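Local coordinates for vacuolar-sorting protein BRO1 (Saccharomyces cerevisiae, PDB 1ZB1) that helps sort cargo into the multivesicular body and recruits the deubiquitinase DOA4 to endosomes, this chain being its Bro1 domain, at residues Lys94-Trp99 with Thr114-Ala119. Numbering follows the deposited sequence.
Sequences KMDFTW and TQHTLA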
loop_
_atom_site.group_PDB
_atom_site.type_symbol
_atom_site.label_atom_id
_atom_site.label_comp_id
_atom_site.label_asym_id
_atom_site.label_seq_id
_atom_site.Cartn_x
_atom_site.Cartn_y
_atom_site.Cartn_z
ATOM N N LYS A 94 31.870 0.054 7.433
ATOM C CA LYS A 94 31.597 -1.029 8.374
ATOM C C LYS A 94 30.570 -0.647 9.437
ATOM O O LYS A 94 30.724 -0.989 10.608
ATOM C CB LYS A 94 32.890 -1.479 9.063
ATOM C CG LYS A 94 33.977 -1.960 8.112
ATOM C CD LYS A 94 33.533 -3.182 7.318
ATOM C CE LYS A 94 34.610 -3.616 6.330
ATOM N NZ LYS A 94 35.891 -3.942 7.014
ATOM N N MET A 95 29.533 0.082 9.034
ATOM C CA MET A 95 28.482 0.461 9.968
ATOM C C MET A 95 27.667 -0.804 10.210
ATOM O O MET A 95 27.320 -1.508 9.259
ATOM C CB MET A 95 27.588 1.544 9.363
ATOM C CG MET A 95 28.316 2.840 9.031
ATOM S SD MET A 95 29.170 3.512 10.457
ATOM C CE MET A 95 27.796 3.801 11.579
ATOM N N ASP A 96 27.366 -1.101 11.468
ATOM C CA ASP A 96 26.601 -2.302 11.774
ATOM C C ASP A 96 25.087 -2.108 11.665
ATOM O O ASP A 96 24.374 -2.217 12.657
ATOM C CB ASP A 96 26.946 -2.824 13.174
ATOM C CG ASP A 96 28.353 -3.406 13.260
ATOM O OD1 ASP A 96 28.839 -3.980 12.260
ATOM O OD2 ASP A 96 28.961 -3.304 14.344
ATOM N N PHE A 97 24.612 -1.831 10.456
ATOM C CA PHE A 97 23.184 -1.649 10.192
ATOM C C PHE A 97 22.470 -2.955 10.566
ATOM O O PHE A 97 22.684 -3.998 9.926
ATOM C CB PHE A 97 22.970 -1.344 8.705
ATOM C CG PHE A 97 23.671 -0.091 8.222
ATOM C CD1 PHE A 97 24.459 -0.118 7.074
ATOM C CD2 PHE A 97 23.484 1.128 8.874
ATOM C CE1 PHE A 97 25.050 1.049 6.574
ATOM C CE2 PHE A 97 24.066 2.303 8.387
ATOM C CZ PHE A 97 24.847 2.269 7.238
ATOM N N THR A 98 21.618 -2.896 11.585
ATOM C CA THR A 98 20.917 -4.081 12.072
ATOM C C THR A 98 19.394 -3.944 12.066
ATOM O O THR A 98 18.827 -3.122 12.799
ATOM C CB THR A 98 21.409 -4.418 13.508
ATOM O OG1 THR A 98 22.834 -4.598 13.486
ATOM C CG2 THR A 98 20.743 -5.687 14.041
ATOM N N TRP A 99 18.734 -4.758 11.242
ATOM C CA TRP A 99 17.271 -4.720 11.128
ATOM C C TRP A 99 16.551 -6.039 11.391
ATOM O O TRP A 99 17.015 -7.109 10.987
ATOM C CB TRP A 99 16.852 -4.217 9.740
ATOM C CG TRP A 99 17.229 -2.790 9.478
ATOM C CD1 TRP A 99 18.446 -2.323 9.079
ATOM C CD2 TRP A 99 16.391 -1.642 9.640
ATOM N NE1 TRP A 99 18.419 -0.947 8.982
ATOM C CE2 TRP A 99 17.168 -0.506 9.322
ATOM C CE3 TRP A 99 15.053 -1.461 10.025
ATOM C CZ2 TRP A 99 16.655 0.796 9.375
ATOM C CZ3 TRP A 99 14.540 -0.157 10.076
ATOM C CH2 TRP A 99 15.344 0.950 9.753
ATOM N N THR A 114 22.523 -8.192 10.096
ATOM C CA THR A 114 23.454 -7.067 10.139
ATOM C C THR A 114 24.203 -7.124 8.810
ATOM O O THR A 114 24.728 -8.176 8.434
ATOM C CB THR A 114 24.453 -7.197 11.315
ATOM O OG1 THR A 114 23.744 -7.116 12.559
ATOM C CG2 THR A 114 25.498 -6.089 11.257
ATOM N N GLN A 115 24.217 -6.010 8.086
ATOM C CA GLN A 115 24.891 -5.938 6.790
ATOM C C GLN A 115 25.432 -4.515 6.640
ATOM O O GLN A 115 24.777 -3.546 7.049
ATOM C CB GLN A 115 23.899 -6.300 5.667
ATOM C CG GLN A 115 24.486 -6.291 4.253
ATOM C CD GLN A 115 23.621 -7.042 3.238
ATOM O OE1 GLN A 115 23.377 -6.559 2.127
ATOM N NE2 GLN A 115 23.172 -8.226 3.610
ATOM N N HIS A 116 26.625 -4.390 6.061
ATOM C CA HIS A 116 27.283 -3.093 5.903
ATOM C C HIS A 116 26.914 -2.257 4.672
ATOM O O HIS A 116 27.247 -1.074 4.607
ATOM C CB HIS A 116 28.808 -3.261 5.887
ATOM C CG HIS A 116 29.378 -3.896 7.119
ATOM N ND1 HIS A 116 28.961 -3.573 8.392
ATOM C CD2 HIS A 116 30.395 -4.775 7.271
ATOM C CE1 HIS A 116 29.696 -4.223 9.274
ATOM N NE2 HIS A 116 30.575 -4.960 8.622
ATOM N N THR A 117 26.253 -2.853 3.692
ATOM C CA THR A 117 25.915 -2.108 2.486
ATOM C C THR A 117 24.865 -1.026 2.711
ATOM O O THR A 117 23.943 -1.189 3.515
ATOM C CB THR A 117 25.416 -3.044 1.377
ATOM O OG1 THR A 117 24.106 -3.516 1.706
ATOM C CG2 THR A 117 26.363 -4.243 1.228
ATOM N N LEU A 118 25.013 0.082 1.991
ATOM C CA LEU A 118 24.068 1.182 2.100
ATOM C C LEU A 118 22.705 0.740 1.565
ATOM O O LEU A 118 21.673 1.217 2.029
ATOM C CB LEU A 118 24.586 2.411 1.334
ATOM C CG LEU A 118 25.887 3.015 1.897
ATOM C CD1 LEU A 118 26.306 4.242 1.092
ATOM C CD2 LEU A 118 25.676 3.400 3.365
ATOM N N ALA A 119 22.701 -0.188 0.606
ATOM C CA ALA A 119 21.446 -0.692 0.042
ATOM C C ALA A 119 20.557 -1.336 1.111
ATOM O O ALA A 119 19.326 -1.238 1.045
ATOM C CB ALA A 119 21.731 -1.711 -1.074
HETATM O O HOH W 1 28.880 0.675 5.999
#
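H116 lies flat under the backbone of K94 and reaches M95 with its edge. The K94 CA sits 3.7 Å from the centroid of the H116 ring, only 12° off its normal, a CH-pi contact over the face, while the K94 side chain crosses the imidazole obliquely, CD coming 3.5 Å from H116 CD2. At the ring's edge, H116 ND1 donates to M95 O (2.8 Å, 161° at the hydrogen). That oxygen lies in the ring plane, although the nitrogen stands above the plane of the carbonyl. D96 runs alongside, its carboxylate turned 25° from the imidazole, with OD1 3.1 Å from H116 CE1. Histidine suits this place because one flat ring offers a face to the K94 CA-H and an N-H edge to M95 O.

F97 turns to the buried side. Its ring meets H116 O at the edge and touches L118 obliquely, CE1 to CD2 4.0 Å; M95 CB lies over one face, offset toward the rim, and W23 of helix 23-34 adds to the apolar surroundings. A water bridges M95 N and H116 O.

On the other side of the two-stranded sheet, T98 and T114 form an antiparallel non-hydrogen-bonded pair. Their side chains cross so that the two OG1 atoms lie 2.8 Å apart, and T98 OG1 donates to D96 O. Beta-branched threonine suits an extended strand and supplies the hydroxyl. Q115 N to F97 O (3.1 Å) is the backbone link.

Here the hairpin's open end meets the start of helix 118-139, where T117 weakly caps F120 N. H116 and the threonines make a polar side, while F97 and L118 join the buried apolar one. D96 and K94 would probably pull the ionisation of H116 in opposite ways, so its charge stays undecided.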